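Local structure of prolyl oligopeptidase (Novosphingobium capsulatum, 1YR2) at residues 93-98 with 706-711; 511-516 with 717-722; 652-657 with 683-688. The protein probably hydrolyses oligopeptides on the carboxyl side of proline, and far less readily of alanine, as a serine peptidase of the S9A prolyl oligopeptidase family. One frame throughout, in Å; residues are numbered along the deposited sequence.

Contact 1: residues 93-98 with 706-711; sequences PERAAL and TADVQA
Arg95 turns its CG anti to the backbone N (chi1 -167°) and stays extended as far as NE, a course that carries its guanidinium across to Asp708 on helix 699-717. The aspartate bends to meet it: CG stands beside its own backbone N, which swings OD1 round although the residue's CB points away from the partner helix. Arg95 NE then donates to Asp708 OD1 over 2.6 Å, a hydrogen bond within a salt bridge. The N-H...O angle of 147° is far from straight, OD1 is met on its anti side and well out of the carboxylate plane, the guanidinium and carboxylate planes stand 58° apart, and NE alone makes the bond. Ala707 lays its CB over one face of the guanidinium, toward its rim, 3.9 Å from Arg95 CZ.

Small residues let the two helices come close behind this pair. Ala711 CB rests 3.7 Å from Arg95 CA, and Leu98 leans CD1 on the backbone, 3.5 Å from Ala711 N. The other branch, CD2, lies 4.0 Å from Gln710 OE1, while Gln710 NE2 is spent on Gly509 O. Glu94, just before Arg95, bonds His715 ND1 through OE2; its OE1 is buried without a partner.

The carboxylate of Asp708 is thus shared: OD1 takes Arg95, and OD2 takes Arg686 of the adjoining sheet, while Arg95 NH1 turns to Glu99. A buried acid between two arginines is likely to remain ionised, and this one ties helix 95-105, from the N-terminal part of the chain, to helix 699-717 within the hydrolase domain.

Contact 2: residues 511-516 with 717-722; sequences MTWIDS and TGLTPR
Leu719 presses CD2 onto Trp513 almost squarely: the methyl sits 3.8 Å from the centroid of the six-membered ring and only 7° off its normal, a CH-pi contact. Trp513 can offer this face because its CG is anti to the backbone N (chi1 -178°), which sends the indole from a residue whose CB points away back to the loop. Thr717 meets the same ring at its edge, OG1 lying 3.8 Å from Trp513 CH2 while bonded to Leu713 O. The indole nitrogen is engaged by Ala519 O, so the ring is held by both its rim and its face.

Ser516 makes the other close point. Its carbonyl O accepts Arg722 N at 3.0 Å, nearly straight at the hydrogen (163°) though the donor stands above the carbonyl plane, and Pro721 CA adds a CA-H...O contact of 3.3 Å to the same oxygen. Ser516 OG meanwhile folds back to Thr512 O (2.6 Å), tying the turn to its helix.

Between these points the loop turns other residues to solvent. Thr720 is exposed and directs its CB away; Arg722, also exposed, is bonded through its N, and its O takes Arg481 NH2. Gly718, exposed too, has the positive phi of a Schellman motif ending helix 699-717; the contact exemplifies the helix that follows the last strand of an alpha/beta-hydrolase sheet, whose trailing loop folds onto the end of helix 508-514.

Contact 3: residues 652-657 with 683-688; sequences VTTADT and HLIRIE
Val652 and Ile685 sit abreast on one face of a parallel strand pair and cross at a slant, CG1 to CG1 at 4.0 Å. Farther along that face, Thr654 takes up the other end of the isoleucine: its CG2 reaches Ile685 CD1 at 4.0 Å, while OG1, anti to the backbone N (chi1 173°), donates to Ala655 O in the carbonyl plane, on a lone pair. The methyl thus faces the apolar row and the hydroxyl serves the chain. Replacing Thr654 by an alanine removes both branches and is likely to leave Ala655 O without this donor and a gap beside Ile685 CD1. Ile687 completes the row by setting CG2 3.8 Å from Asp656 CB.

On the reverse face Thr653 CG2 lies against Arg686 CB at 4.2 Å. Beyond CB the arginine runs extended away from its neighbour, gives NE to Asp708, and joins Glu688 in a salt bridge, NH1 approaching OE2 at 3.1 Å from above the carboxylate plane.

Five backbone bonds run between the strands, from Val652 N to Leu684 O through to Asp656 N to Glu688 O; the tightest, Arg686 N to Val652 O, measures 2.7 Å.

The pair forms the edge of the hydrolase sheet and belongs to a beta-alpha-beta unit. Its connecting helix, 664-675, packs on Val652 and Ile685; helix 699-717 backs Thr653; and strand 683-687, outermost of the sheet, is flanked by helix 72-89, where Thr85 bonds Ile685 O.

All three contacts lie in the hydrolase half of the molecule, and helix 699-717 or its trailing loop reaches each. Contact 1 is the buried one; contacts 2 and 3 each run from a buried part to a partly open rim. Contact 3 pairs two strands and is held chiefly by parallel-sheet backbone bonds; contact 1 sets helix against helix, through an ion pair to a buried carboxylate and small side chains; contact 2 joins a helix end to a loop by a ring, a methyl and one backbone bond. Asp708 is the residue shared between contacts 1 and 3. Contacts 1 and 2 meet around Leu98, Gln710 and Thr512, whereas contacts 2 and 3 remain about 13 Å apart at their nearest atoms.

Contact 1: residues 93-98 with 706-711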
ATOM      1  N   PRO A  93      -7.796  -0.342 -31.854  1.00 20.85           N
ATOM      2  CA  PRO A  93      -9.192   0.020 -31.659  1.00 21.61           C
ATOM      3  C   PRO A  93      -9.714  -0.275 -30.234  1.00 21.87           C
ATOM      4  O   PRO A  93     -10.772   0.243 -29.932  1.00 21.73           O
ATOM      5  CB  PRO A  93      -9.909  -0.789 -32.739  1.00 22.10           C
ATOM      6  CG  PRO A  93      -9.096  -2.010 -32.873  1.00 21.46           C
ATOM      7  CD  PRO A  93      -7.665  -1.570 -32.659  1.00 21.56           C
ATOM      8  N   GLU A  94      -8.991  -1.024 -29.388  1.00 21.92           N
ATOM      9  CA  GLU A  94      -9.465  -1.295 -28.023  1.00 22.65           C
ATOM     10  C   GLU A  94      -9.251  -0.070 -27.097  1.00 21.78           C
ATOM     11  O   GLU A  94      -9.882   0.028 -26.053  1.00 22.18           O
ATOM     12  CB  GLU A  94      -8.765  -2.533 -27.416  1.00 23.97           C
ATOM     13  CG  GLU A  94      -8.864  -3.852 -28.187  1.00 25.22           C
ATOM     14  CD  GLU A  94      -7.881  -3.995 -29.350  1.00 28.38           C
ATOM     15  OE1 GLU A  94      -7.047  -3.081 -29.593  1.00 28.80           O
ATOM     16  OE2 GLU A  94      -7.990  -5.011 -30.076  1.00 28.47           O
ATOM     17  N   ARG A  95      -8.409   0.882 -27.510  1.00 20.42           N
ATOM     18  CA  ARG A  95      -7.917   1.918 -26.617  1.00 19.54           C
ATOM     19  C   ARG A  95      -8.994   2.842 -26.076  1.00 18.86           C
ATOM     20  O   ARG A  95      -9.011   3.159 -24.876  1.00 17.18           O
ATOM     21  CB  ARG A  95      -6.850   2.770 -27.278  1.00 19.97           C
ATOM     22  CG  ARG A  95      -6.146   3.612 -26.273  1.00 21.14           C
ATOM     23  CD  ARG A  95      -5.187   4.581 -26.822  1.00 24.39           C
ATOM     24  NE  ARG A  95      -4.544   5.358 -25.750  1.00 25.14           N
ATOM     25  CZ  ARG A  95      -5.028   6.477 -25.216  1.00 25.15           C
ATOM     26  NH1 ARG A  95      -6.209   6.936 -25.586  1.00 26.30           N
ATOM     27  NH2 ARG A  95      -4.335   7.107 -24.270  1.00 26.36           N
ATOM     28  N   ALA A  96      -9.878   3.269 -26.964  1.00 18.81           N
ATOM     29  CA  ALA A  96     -10.942   4.211 -26.634  1.00 19.11           C
ATOM     30  C   ALA A  96     -11.786   3.769 -25.462  1.00 19.17           C
ATOM     31  O   ALA A  96     -12.053   4.549 -24.550  1.00 20.25           O
ATOM     32  CB  ALA A  96     -11.843   4.396 -27.855  1.00 19.37           C
ATOM     33  N   ALA A  97     -12.208   2.509 -25.498  1.00 19.06           N
ATOM     34  CA  ALA A  97     -13.114   1.962 -24.516  1.00 19.11           C
ATOM     35  C   ALA A  97     -12.391   1.805 -23.186  1.00 18.69           C
ATOM     36  O   ALA A  97     -12.971   2.019 -22.115  1.00 17.99           O
ATOM     37  CB  ALA A  97     -13.620   0.616 -24.973  1.00 20.13           C
ATOM     38  N   LEU A  98     -11.113   1.466 -23.249  1.00 18.37           N
ATOM     39  CA  LEU A  98     -10.330   1.308 -22.009  1.00 17.66           C
ATOM     40  C   LEU A  98     -10.051   2.640 -21.347  1.00 17.09           C
ATOM     41  O   LEU A  98     -10.148   2.739 -20.123  1.00 15.23           O
ATOM     42  CB  LEU A  98      -9.027   0.577 -22.259  1.00 17.04           C
ATOM     43  CG  LEU A  98      -9.209  -0.895 -22.648  1.00 19.46           C
ATOM     44  CD1 LEU A  98      -7.981  -1.387 -23.470  1.00 19.24           C
ATOM     45  CD2 LEU A  98      -9.453  -1.834 -21.479  1.00 18.37           C
ATOM     46  N   THR A 706      -1.838   3.752 -19.062  1.00 17.61           N
ATOM     47  CA  THR A 706      -2.597   2.564 -18.749  1.00 17.52           C
ATOM     48  C   THR A 706      -3.467   2.159 -19.948  1.00 16.41           C
ATOM     49  O   THR A 706      -3.539   1.006 -20.310  1.00 15.98           O
ATOM     50  CB  THR A 706      -3.486   2.825 -17.553  1.00 19.22           C
ATOM     51  OG1 THR A 706      -2.666   3.059 -16.390  1.00 20.67           O
ATOM     52  CG2 THR A 706      -4.313   1.564 -17.245  1.00 18.16           C
ATOM     53  N   ALA A 707      -4.137   3.118 -20.550  1.00 14.73           N
ATOM     54  CA  ALA A 707      -4.973   2.828 -21.704  1.00 15.13           C
ATOM     55  C   ALA A 707      -4.141   2.239 -22.870  1.00 14.05           C
ATOM     56  O   ALA A 707      -4.575   1.317 -23.506  1.00 14.72           O
ATOM     57  CB  ALA A 707      -5.685   4.083 -22.177  1.00 15.02           C
ATOM     58  N   ASP A 708      -2.983   2.823 -23.140  1.00 14.15           N
ATOM     59  CA  ASP A 708      -2.046   2.346 -24.174  1.00 13.69           C
ATOM     60  C   ASP A 708      -1.587   0.913 -23.882  1.00 13.52           C
ATOM     61  O   ASP A 708      -1.646   0.025 -24.721  1.00 13.75           O
ATOM     62  CB  ASP A 708      -0.798   3.223 -24.189  1.00 13.69           C
ATOM     63  CG  ASP A 708      -0.973   4.524 -24.986  1.00 18.18           C
ATOM     64  OD1 ASP A 708      -2.019   4.721 -25.685  1.00 24.46           O
ATOM     65  OD2 ASP A 708      -0.090   5.428 -24.975  1.00 23.78           O
ATOM     66  N   VAL A 709      -1.100   0.715 -22.679  1.00 11.25           N
ATOM     67  CA  VAL A 709      -0.586  -0.598 -22.299  1.00 11.63           C
ATOM     68  C   VAL A 709      -1.711  -1.600 -22.376  1.00 10.43           C
ATOM     69  O   VAL A 709      -1.550  -2.664 -22.941  1.00 11.56           O
ATOM     70  CB  VAL A 709       0.043  -0.540 -20.888  1.00 11.74           C
ATOM     71  CG1 VAL A 709       0.366  -1.921 -20.322  1.00 11.51           C
ATOM     72  CG2 VAL A 709       1.299   0.313 -20.891  1.00 13.38           C
ATOM     73  N   GLN A 710      -2.846  -1.314 -21.762  1.00  9.63           N
ATOM     74  CA  GLN A 710      -3.901  -2.299 -21.772  1.00  9.58           C
ATOM     75  C   GLN A 710      -4.489  -2.558 -23.163  1.00 11.40           C
ATOM     76  O   GLN A 710      -4.903  -3.663 -23.472  1.00 12.24           O
ATOM     77  CB  GLN A 710      -4.959  -1.979 -20.729  1.00 10.82           C
ATOM     78  CG  GLN A 710      -4.453  -2.236 -19.318  1.00 11.72           C
ATOM     79  CD  GLN A 710      -5.523  -2.098 -18.247  1.00 16.40           C
ATOM     80  OE1 GLN A 710      -6.736  -1.976 -18.565  1.00 16.81           O
ATOM     81  NE2 GLN A 710      -5.106  -2.166 -16.988  1.00 14.16           N
ATOM     82  N   ALA A 711      -4.569  -1.545 -23.996  1.00 11.95           N
ATOM     83  CA  ALA A 711      -5.006  -1.755 -25.381  1.00 12.02           C
ATOM     84  C   ALA A 711      -4.036  -2.702 -26.101  1.00 11.78           C
ATOM     85  O   ALA A 711      -4.474  -3.588 -26.844  1.00 11.91           O
ATOM     86  CB  ALA A 711      -5.054  -0.423 -26.109  1.00 12.38           C
TER

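Contact 2: residues 511-516 with 717-722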
ATOM      1  N   MET A 511      -8.659  -2.641 -12.278  1.00 11.73           N
ATOM      2  CA  MET A 511     -10.128  -2.691 -12.347  1.00 10.70           C
ATOM      3  C   MET A 511     -10.654  -2.438 -13.754  1.00 11.39           C
ATOM      4  O   MET A 511     -11.699  -2.976 -14.149  1.00 10.02           O
ATOM      5  CB  MET A 511     -10.722  -1.691 -11.382  1.00 10.74           C
ATOM      6  CG  MET A 511     -12.225  -1.812 -11.171  1.00 14.24           C
ATOM      7  SD  MET A 511     -12.630  -3.387 -10.317  1.00 22.76           S
ATOM      8  CE  MET A 511     -14.034  -3.665 -11.153  1.00 22.08           C
ATOM      9  N   THR A 512      -9.953  -1.594 -14.494  1.00 10.83           N
ATOM     10  CA  THR A 512     -10.302  -1.302 -15.879  1.00 11.91           C
ATOM     11  C   THR A 512     -10.268  -2.610 -16.690  1.00 11.06           C
ATOM     12  O   THR A 512     -11.166  -2.870 -17.508  1.00 11.43           O
ATOM     13  CB  THR A 512      -9.299  -0.255 -16.475  1.00 12.10           C
ATOM     14  OG1 THR A 512      -9.389   0.978 -15.757  1.00 15.07           O
ATOM     15  CG2 THR A 512      -9.614   0.088 -17.972  1.00 14.05           C
ATOM     16  N   TRP A 513      -9.204  -3.398 -16.519  1.00  9.52           N
ATOM     17  CA  TRP A 513      -9.083  -4.671 -17.212  1.00 10.26           C
ATOM     18  C   TRP A 513     -10.196  -5.623 -16.797  1.00 10.20           C
ATOM     19  O   TRP A 513     -10.861  -6.180 -17.655  1.00 11.57           O
ATOM     20  CB  TRP A 513      -7.736  -5.327 -16.925  1.00  9.42           C
ATOM     21  CG  TRP A 513      -7.445  -6.598 -17.580  1.00  9.18           C
ATOM     22  CD1 TRP A 513      -7.608  -7.838 -17.073  1.00 11.90           C
ATOM     23  CD2 TRP A 513      -6.884  -6.775 -18.895  1.00 12.56           C
ATOM     24  NE1 TRP A 513      -7.196  -8.778 -17.981  1.00 10.85           N
ATOM     25  CE2 TRP A 513      -6.742  -8.154 -19.106  1.00 11.93           C
ATOM     26  CE3 TRP A 513      -6.468  -5.900 -19.890  1.00 12.08           C
ATOM     27  CZ2 TRP A 513      -6.184  -8.687 -20.261  1.00 13.52           C
ATOM     28  CZ3 TRP A 513      -5.895  -6.433 -21.060  1.00 14.81           C
ATOM     29  CH2 TRP A 513      -5.784  -7.809 -21.234  1.00 13.90           C
ATOM     30  N   ILE A 514     -10.404  -5.791 -15.501  1.00 11.54           N
ATOM     31  CA  ILE A 514     -11.421  -6.729 -14.988  1.00 12.19           C
ATOM     32  C   ILE A 514     -12.833  -6.327 -15.425  1.00 13.25           C
ATOM     33  O   ILE A 514     -13.633  -7.178 -15.844  1.00 13.85           O
ATOM     34  CB  ILE A 514     -11.334  -6.798 -13.475  1.00 13.29           C
ATOM     35  CG1 ILE A 514      -9.925  -7.292 -13.029  1.00 13.80           C
ATOM     36  CG2 ILE A 514     -12.494  -7.655 -12.918  1.00 14.99           C
ATOM     37  CD1 ILE A 514      -9.543  -6.853 -11.624  1.00 14.54           C
ATOM     38  N   ASP A 515     -13.129  -5.025 -15.361  1.00 14.09           N
ATOM     39  CA  ASP A 515     -14.433  -4.530 -15.777  1.00 13.84           C
ATOM     40  C   ASP A 515     -14.532  -4.243 -17.268  1.00 14.22           C
ATOM     41  O   ASP A 515     -15.505  -3.615 -17.733  1.00 12.78           O
ATOM     42  CB  ASP A 515     -14.846  -3.353 -14.945  1.00 14.43           C
ATOM     43  CG  ASP A 515     -16.350  -3.093 -15.029  1.00 16.81           C
ATOM     44  OD1 ASP A 515     -17.151  -4.057 -15.118  1.00 16.87           O
ATOM     45  OD2 ASP A 515     -16.807  -1.958 -15.022  1.00 17.94           O
ATOM     46  N   SER A 516     -13.543  -4.746 -18.025  1.00 14.18           N
ATOM     47  CA  SER A 516     -13.637  -4.838 -19.477  1.00 14.82           C
ATOM     48  C   SER A 516     -13.783  -6.307 -19.965  1.00 14.32           C
ATOM     49  O   SER A 516     -13.798  -6.552 -21.151  1.00 13.71           O
ATOM     50  CB  SER A 516     -12.400  -4.169 -20.099  1.00 15.34           C
ATOM     51  OG  SER A 516     -12.398  -2.778 -19.791  1.00 17.21           O
ATOM     52  N   THR A 717      -3.933 -10.486 -26.669  1.00 14.74           N
ATOM     53  CA  THR A 717      -4.552 -11.604 -25.995  1.00 14.78           C
ATOM     54  C   THR A 717      -5.971 -11.924 -26.455  1.00 15.24           C
ATOM     55  O   THR A 717      -6.596 -12.844 -25.917  1.00 16.60           O
ATOM     56  CB  THR A 717      -4.595 -11.411 -24.474  1.00 14.55           C
ATOM     57  OG1 THR A 717      -5.295 -10.209 -24.134  1.00 12.91           O
ATOM     58  CG2 THR A 717      -3.209 -11.298 -23.864  1.00 16.41           C
ATOM     59  N   GLY A 718      -6.509 -11.156 -27.382  1.00 15.89           N
ATOM     60  CA  GLY A 718      -7.863 -11.419 -27.860  1.00 16.24           C
ATOM     61  C   GLY A 718      -8.968 -10.865 -26.974  1.00 15.98           C
ATOM     62  O   GLY A 718     -10.105 -11.311 -27.067  1.00 16.47           O
ATOM     63  N   LEU A 719      -8.680  -9.868 -26.149  1.00 15.55           N
ATOM     64  CA  LEU A 719      -9.710  -9.258 -25.341  1.00 15.12           C
ATOM     65  C   LEU A 719     -10.450  -8.189 -26.113  1.00 16.48           C
ATOM     66  O   LEU A 719      -9.848  -7.202 -26.528  1.00 15.31           O
ATOM     67  CB  LEU A 719      -9.137  -8.618 -24.076  1.00 15.20           C
ATOM     68  CG  LEU A 719     -10.194  -7.968 -23.167  1.00 16.08           C
ATOM     69  CD1 LEU A 719     -11.162  -9.043 -22.633  1.00 15.01           C
ATOM     70  CD2 LEU A 719      -9.566  -7.182 -22.018  1.00 20.05           C
ATOM     71  N   THR A 720     -11.761  -8.368 -26.245  1.00 17.44           N
ATOM     72  CA  THR A 720     -12.642  -7.316 -26.729  1.00 18.08           C
ATOM     73  C   THR A 720     -13.332  -6.699 -25.512  1.00 17.05           C
ATOM     74  O   THR A 720     -14.116  -7.369 -24.877  1.00 17.16           O
ATOM     75  CB  THR A 720     -13.664  -7.937 -27.720  1.00 18.97           C
ATOM     76  OG1 THR A 720     -12.990  -8.316 -28.939  1.00 19.59           O
ATOM     77  CG2 THR A 720     -14.724  -6.925 -28.137  1.00 21.31           C
ATOM     78  N   PRO A 721     -13.017  -5.453 -25.146  1.00 17.96           N
ATOM     79  CA  PRO A 721     -13.620  -4.807 -23.955  1.00 17.77           C
ATOM     80  C   PRO A 721     -15.134  -4.779 -24.023  1.00 17.31           C
ATOM     81  O   PRO A 721     -15.664  -4.318 -25.044  1.00 16.68           O
ATOM     82  CB  PRO A 721     -13.074  -3.377 -24.016  1.00 17.92           C
ATOM     83  CG  PRO A 721     -11.750  -3.539 -24.718  1.00 19.13           C
ATOM     84  CD  PRO A 721     -12.040  -4.560 -25.795  1.00 17.80           C
ATOM     85  N   ARG A 722     -15.804  -5.334 -23.016  1.00 16.36           N
ATOM     86  CA  ARG A 722     -17.255  -5.352 -22.947  1.00 17.38           C
ATOM     87  C   ARG A 722     -17.753  -5.027 -21.551  1.00 16.04           C
ATOM     88  O   ARG A 722     -17.177  -5.484 -20.571  1.00 13.41           O
ATOM     89  CB  ARG A 722     -17.805  -6.741 -23.260  1.00 19.43           C
ATOM     90  CG  ARG A 722     -17.856  -7.189 -24.689  1.00 24.41           C
ATOM     91  CD  ARG A 722     -18.462  -8.563 -24.757  1.00 30.98           C
ATOM     92  NE  ARG A 722     -18.833  -9.008 -26.102  1.00 36.95           N
ATOM     93  CZ  ARG A 722     -18.567 -10.223 -26.589  1.00 39.84           C
ATOM     94  NH1 ARG A 722     -17.896 -11.131 -25.867  1.00 41.92           N
ATOM     95  NH2 ARG A 722     -18.969 -10.534 -27.806  1.00 41.15           N
TER

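Contact 3: residues 652-657 with 683-688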
ATOM      1  N   VAL A 652       7.642  -2.031 -23.735  1.00 10.78           N
ATOM      2  CA  VAL A 652       8.483  -1.493 -22.685  1.00 12.38           C
ATOM      3  C   VAL A 652       8.025  -0.055 -22.345  1.00 12.51           C
ATOM      4  O   VAL A 652       7.737   0.747 -23.243  1.00 13.80           O
ATOM      5  CB  VAL A 652       9.938  -1.497 -23.140  1.00 10.88           C
ATOM      6  CG1 VAL A 652      10.866  -0.970 -22.055  1.00 13.02           C
ATOM      7  CG2 VAL A 652      10.319  -2.895 -23.701  1.00 12.55           C
ATOM      8  N   THR A 653       7.905   0.289 -21.074  1.00 14.08           N
ATOM      9  CA  THR A 653       7.519   1.687 -20.731  1.00 14.19           C
ATOM     10  C   THR A 653       8.478   2.302 -19.762  1.00 14.83           C
ATOM     11  O   THR A 653       8.967   1.634 -18.827  1.00 13.47           O
ATOM     12  CB  THR A 653       6.095   1.777 -20.136  1.00 15.23           C
ATOM     13  OG1 THR A 653       6.072   1.018 -18.930  1.00 13.72           O
ATOM     14  CG2 THR A 653       5.041   1.132 -21.028  1.00 14.82           C
ATOM     15  N   THR A 654       8.771   3.580 -19.972  1.00 14.63           N
ATOM     16  CA  THR A 654       9.620   4.342 -19.044  1.00 15.36           C
ATOM     17  C   THR A 654       9.501   5.808 -19.428  1.00 15.86           C
ATOM     18  O   THR A 654       9.087   6.099 -20.539  1.00 14.86           O
ATOM     19  CB  THR A 654      11.123   3.904 -19.126  1.00 15.63           C
ATOM     20  OG1 THR A 654      11.951   4.768 -18.345  1.00 15.50           O
ATOM     21  CG2 THR A 654      11.690   4.089 -20.551  1.00 15.17           C
ATOM     22  N   ALA A 655       9.831   6.715 -18.510  1.00 16.44           N
ATOM     23  CA  ALA A 655      10.039   8.118 -18.876  1.00 16.75           C
ATOM     24  C   ALA A 655      11.460   8.239 -19.402  1.00 17.50           C
ATOM     25  O   ALA A 655      12.252   7.289 -19.273  1.00 17.51           O
ATOM     26  CB  ALA A 655       9.836   9.042 -17.683  1.00 17.83           C
ATOM     27  N   ASP A 656      11.768   9.367 -20.024  1.00 17.65           N
ATOM     28  CA  ASP A 656      13.057   9.550 -20.684  1.00 19.22           C
ATOM     29  C   ASP A 656      14.163   9.911 -19.697  1.00 18.51           C
ATOM     30  O   ASP A 656      15.346   9.740 -20.007  1.00 18.26           O
ATOM     31  CB  ASP A 656      12.969  10.573 -21.828  1.00 20.51           C
ATOM     32  CG  ASP A 656      12.640  11.966 -21.361  1.00 24.41           C
ATOM     33  OD1 ASP A 656      11.978  12.146 -20.311  1.00 31.03           O
ATOM     34  OD2 ASP A 656      12.985  12.961 -22.017  1.00 33.91           O
ATOM     35  N   THR A 657      13.757  10.377 -18.517  1.00 18.18           N
ATOM     36  CA  THR A 657      14.614  10.439 -17.327  1.00 19.29           C
ATOM     37  C   THR A 657      13.931   9.796 -16.133  1.00 19.59           C
ATOM     38  O   THR A 657      12.689   9.814 -15.998  1.00 18.92           O
ATOM     39  CB  THR A 657      14.999  11.868 -16.956  1.00 19.45           C
ATOM     40  OG1 THR A 657      13.820  12.654 -16.713  1.00 20.42           O
ATOM     41  CG2 THR A 657      15.711  12.536 -18.124  1.00 21.87           C
ATOM     42  N   HIS A 683       7.841  -5.075 -30.852  1.00 12.67           N
ATOM     43  CA  HIS A 683       8.699  -4.965 -29.691  1.00 12.88           C
ATOM     44  C   HIS A 683       9.053  -3.486 -29.579  1.00 13.93           C
ATOM     45  O   HIS A 683       9.919  -2.966 -30.307  1.00 15.25           O
ATOM     46  CB  HIS A 683       9.910  -5.856 -29.929  1.00 12.73           C
ATOM     47  CG  HIS A 683       9.536  -7.299 -30.116  1.00 12.52           C
ATOM     48  ND1 HIS A 683      10.115  -8.122 -31.057  1.00 13.32           N
ATOM     49  CD2 HIS A 683       8.564  -8.033 -29.517  1.00 14.87           C
ATOM     50  CE1 HIS A 683       9.555  -9.321 -30.983  1.00 17.93           C
ATOM     51  NE2 HIS A 683       8.611  -9.296 -30.058  1.00 13.82           N
ATOM     52  N   LEU A 684       8.293  -2.793 -28.722  1.00 12.90           N
ATOM     53  CA  LEU A 684       8.178  -1.356 -28.771  1.00 12.98           C
ATOM     54  C   LEU A 684       8.513  -0.746 -27.443  1.00 13.55           C
ATOM     55  O   LEU A 684       8.416  -1.412 -26.436  1.00 14.49           O
ATOM     56  CB  LEU A 684       6.723  -0.913 -29.062  1.00 12.87           C
ATOM     57  CG  LEU A 684       6.105  -1.431 -30.364  1.00 12.98           C
ATOM     58  CD1 LEU A 684       4.639  -0.932 -30.490  1.00 16.47           C
ATOM     59  CD2 LEU A 684       6.911  -1.021 -31.545  1.00 15.94           C
ATOM     60  N   ILE A 685       8.900   0.534 -27.461  1.00 12.91           N
ATOM     61  CA  ILE A 685       9.116   1.244 -26.210  1.00 13.31           C
ATOM     62  C   ILE A 685       8.271   2.507 -26.202  1.00 14.88           C
ATOM     63  O   ILE A 685       8.366   3.315 -27.112  1.00 12.54           O
ATOM     64  CB  ILE A 685      10.640   1.525 -25.925  1.00 12.67           C
ATOM     65  CG1 ILE A 685      10.805   2.166 -24.548  1.00 12.52           C
ATOM     66  CG2 ILE A 685      11.239   2.444 -27.021  1.00 13.92           C
ATOM     67  CD1 ILE A 685      12.227   2.406 -24.133  1.00 13.03           C
ATOM     68  N   ARG A 686       7.461   2.677 -25.160  1.00 14.02           N
ATOM     69  CA  ARG A 686       6.665   3.891 -24.973  1.00 14.70           C
ATOM     70  C   ARG A 686       7.411   4.760 -23.980  1.00 14.91           C
ATOM     71  O   ARG A 686       7.605   4.368 -22.830  1.00 15.08           O
ATOM     72  CB  ARG A 686       5.284   3.544 -24.449  1.00 14.53           C
ATOM     73  CG  ARG A 686       4.347   4.731 -24.235  1.00 15.32           C
ATOM     74  CD  ARG A 686       3.133   4.331 -23.433  1.00 16.63           C
ATOM     75  NE  ARG A 686       2.130   5.388 -23.420  1.00 17.14           N
ATOM     76  CZ  ARG A 686       2.175   6.481 -22.644  1.00 18.75           C
ATOM     77  NH1 ARG A 686       3.159   6.661 -21.779  1.00 18.64           N
ATOM     78  NH2 ARG A 686       1.209   7.391 -22.709  1.00 15.49           N
ATOM     79  N   ILE A 687       7.856   5.906 -24.436  1.00 16.29           N
ATOM     80  CA  ILE A 687       8.694   6.771 -23.640  1.00 18.48           C
ATOM     81  C   ILE A 687       7.924   8.060 -23.313  1.00 20.61           C
ATOM     82  O   ILE A 687       7.576   8.829 -24.225  1.00 20.95           O
ATOM     83  CB  ILE A 687       9.990   7.087 -24.359  1.00 18.35           C
ATOM     84  CG1 ILE A 687      10.712   5.812 -24.822  1.00 18.64           C
ATOM     85  CG2 ILE A 687      10.896   7.827 -23.395  1.00 19.97           C
ATOM     86  CD1 ILE A 687      11.877   6.049 -25.781  1.00 19.66           C
ATOM     87  N   GLU A 688       7.662   8.275 -22.031  1.00 22.62           N
ATOM     88  CA  GLU A 688       6.892   9.457 -21.544  1.00 24.58           C
ATOM     89  C   GLU A 688       7.796  10.644 -21.227  1.00 24.73           C
ATOM     90  O   GLU A 688       8.981  10.462 -20.891  1.00 23.22           O
ATOM     91  CB  GLU A 688       6.057   9.062 -20.303  1.00 25.96           C
ATOM     92  CG  GLU A 688       4.732   9.878 -20.123  1.00 31.93           C
ATOM     93  CD  GLU A 688       3.557   9.033 -19.574  1.00 38.29           C
ATOM     94  OE1 GLU A 688       3.772   8.239 -18.609  1.00 42.67           O
ATOM     95  OE2 GLU A 688       2.403   9.153 -20.094  1.00 42.07           O
TER